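Local coordinates for 3-keto-5-aminohexanoate cleavage protein (Burkholderia xenovorans LB400, PDB 3E02) that probably cleaves 3-keto-5-aminohexanoate or a related beta-keto acid, using a bound zinc ion on a TIM-barrel scaffold, at residues F119-A124 / P138-T143. Numbering follows the deposited sequence.
Sequences FNISQA and PYLAGT. With EDO (1,2-ethanediol), chain H.
With chi1 at 69°, Thr143 turns OG1 between its backbone N and carbonyl carbon, where Ile121 N reaches it. In Ile121, chi1 of 61° and an extended chi2 carry CD1 out to the 138-143 segment. Thr143 OG1 accepts a bond from Ile121 N at 2.9 Å, bent to 146°. It donates its own proton back to Leu140 O at 2.7 Å, in the carbonyl plane. One hydroxyl thus links the loop backbone to the helix backbone. Beside these bonds, Ile121 CD1 lies 3.7 Å from Leu140 CD2, the two side chains running nearly at right angles. The same methyl reaches Tyr139 CE2 at 4.1 Å. Ser122 CB rests on Leu140 O at 3.3 Å. Asn120 OD1 accepts Ser122 N at 3.1 Å, which closes an Asx turn. Ser122 OG also donates to Asn120 OD1, at 2.6 Å, in the carbonyl plane on a lone pair. Tyr139 OH bonds to Ser17 O and Leu91 N. An ethanediol, probably from the crystallisation liquor, bonds to Tyr139 O. Phe119 lies about 8 Å from the zinc ion, side chain to metal. An Asx-turn loop is thus held against the 138-143 segment by a threonine hydroxyl, in an excursion of the TIM barrel near its zinc site.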
loop_
_atom_site.group_PDB
_atom_site.type_symbol
_atom_site.label_atom_id
_atom_site.label_comp_id
_atom_site.label_asym_id
_atom_site.label_seq_id
_atom_site.Cartn_x
_atom_site.Cartn_y
_atom_site.Cartn_z
ATOM N N PHE A 119 2.943 -18.976 -18.166
ATOM C CA PHE A 119 1.470 -19.002 -18.241
ATOM C C PHE A 119 1.114 -20.474 -18.052
ATOM O O PHE A 119 0.979 -21.213 -19.019
ATOM C CB PHE A 119 1.004 -18.418 -19.583
ATOM C CG PHE A 119 -0.411 -17.916 -19.565
ATOM C CD1 PHE A 119 -1.476 -18.786 -19.306
ATOM C CD2 PHE A 119 -0.690 -16.569 -19.818
ATOM C CE1 PHE A 119 -2.800 -18.314 -19.270
ATOM C CE2 PHE A 119 -2.008 -16.086 -19.789
ATOM C CZ PHE A 119 -3.062 -16.960 -19.521
ATOM N N ASN A 120 0.984 -20.867 -16.786
ATOM C CA ASN A 120 0.822 -22.249 -16.363
ATOM C C ASN A 120 -0.622 -22.586 -15.969
ATOM O O ASN A 120 -1.090 -22.193 -14.898
ATOM C CB ASN A 120 1.797 -22.513 -15.194
ATOM C CG ASN A 120 1.884 -23.991 -14.785
ATOM O OD1 ASN A 120 1.175 -24.854 -15.320
ATOM N ND2 ASN A 120 2.769 -24.283 -13.824
ATOM N N ILE A 121 -1.313 -23.319 -16.843
ATOM C CA ILE A 121 -2.699 -23.782 -16.582
ATOM C C ILE A 121 -2.754 -25.312 -16.393
ATOM O O ILE A 121 -3.845 -25.906 -16.417
ATOM C CB ILE A 121 -3.684 -23.292 -17.687
ATOM C CG1 ILE A 121 -3.310 -23.836 -19.084
ATOM C CG2 ILE A 121 -3.726 -21.760 -17.675
ATOM C CD1 ILE A 121 -4.264 -23.445 -20.159
ATOM N N SER A 122 -1.587 -25.934 -16.175
ATOM C CA SER A 122 -1.460 -27.388 -16.041
ATOM C C SER A 122 -2.202 -28.000 -14.856
ATOM O O SER A 122 -2.637 -29.142 -14.944
ATOM C CB SER A 122 0.019 -27.785 -15.966
ATOM O OG SER A 122 0.614 -27.340 -14.751
ATOM N N GLN A 123 -2.330 -27.252 -13.757
ATOM C CA GLN A 123 -3.045 -27.724 -12.560
ATOM C C GLN A 123 -4.524 -28.058 -12.827
ATOM O O GLN A 123 -5.093 -28.886 -12.132
ATOM C CB GLN A 123 -2.940 -26.699 -11.419
ATOM C CG GLN A 123 -1.509 -26.547 -10.865
ATOM C CD GLN A 123 -1.370 -25.388 -9.876
ATOM O OE1 GLN A 123 -1.789 -24.243 -10.156
ATOM N NE2 GLN A 123 -0.759 -25.668 -8.723
ATOM N N ALA A 124 -5.130 -27.397 -13.818
ATOM C CA ALA A 124 -6.514 -27.662 -14.236
ATOM C C ALA A 124 -6.738 -29.127 -14.639
ATOM O O ALA A 124 -7.806 -29.682 -14.366
ATOM C CB ALA A 124 -6.919 -26.714 -15.381
ATOM N N PRO A 138 -2.500 -32.847 -23.265
ATOM C CA PRO A 138 -1.170 -32.360 -23.684
ATOM C C PRO A 138 -1.055 -30.828 -23.729
ATOM O O PRO A 138 -0.014 -30.292 -23.366
ATOM C CB PRO A 138 -0.991 -32.968 -25.078
ATOM C CG PRO A 138 -1.903 -34.097 -25.126
ATOM C CD PRO A 138 -3.066 -33.755 -24.286
ATOM N N TYR A 139 -2.128 -30.154 -24.144
ATOM C CA TYR A 139 -2.199 -28.688 -24.167
ATOM C C TYR A 139 -1.999 -28.109 -22.768
ATOM O O TYR A 139 -1.138 -27.272 -22.563
ATOM C CB TYR A 139 -3.543 -28.233 -24.739
ATOM C CG TYR A 139 -3.761 -26.739 -24.821
ATOM C CD1 TYR A 139 -3.108 -25.967 -25.791
ATOM C CD2 TYR A 139 -4.659 -26.096 -23.965
ATOM C CE1 TYR A 139 -3.331 -24.581 -25.878
ATOM C CE2 TYR A 139 -4.888 -24.725 -24.049
ATOM C CZ TYR A 139 -4.223 -23.972 -25.003
ATOM O OH TYR A 139 -4.466 -22.627 -25.093
ATOM N N LEU A 140 -2.777 -28.596 -21.809
ATOM C CA LEU A 140 -2.679 -28.136 -20.422
ATOM C C LEU A 140 -1.319 -28.482 -19.788
ATOM O O LEU A 140 -0.670 -27.612 -19.192
ATOM C CB LEU A 140 -3.830 -28.712 -19.580
ATOM C CG LEU A 140 -5.255 -28.329 -20.007
ATOM C CD1 LEU A 140 -6.290 -29.194 -19.262
ATOM C CD2 LEU A 140 -5.563 -26.845 -19.840
ATOM N N ALA A 141 -0.894 -29.735 -19.944
ATOM C CA ALA A 141 0.394 -30.227 -19.401
ATOM C C ALA A 141 1.595 -29.465 -19.970
ATOM O O ALA A 141 2.511 -29.106 -19.232
ATOM C CB ALA A 141 0.538 -31.731 -19.639
ATOM N N GLY A 142 1.548 -29.172 -21.266
ATOM C CA GLY A 142 2.587 -28.420 -21.954
ATOM C C GLY A 142 2.795 -26.999 -21.448
ATOM O O GLY A 142 3.855 -26.417 -21.698
ATOM N N THR A 143 1.818 -26.442 -20.715
ATOM C CA THR A 143 1.945 -25.092 -20.170
ATOM C C THR A 143 2.923 -24.979 -18.994
ATOM O O THR A 143 3.306 -23.854 -18.648
ATOM C CB THR A 143 0.608 -24.405 -19.897
ATOM O OG1 THR A 143 -0.078 -25.032 -18.809
ATOM C CG2 THR A 143 -0.253 -24.368 -21.182
HETATM C C1 EDO H . 0.322 -25.423 -24.807
HETATM O O1 EDO H . 0.792 -26.615 -24.161
HETATM C C2 EDO H . 1.444 -24.487 -25.259
HETATM O O2 EDO H . 2.754 -25.061 -25.132
#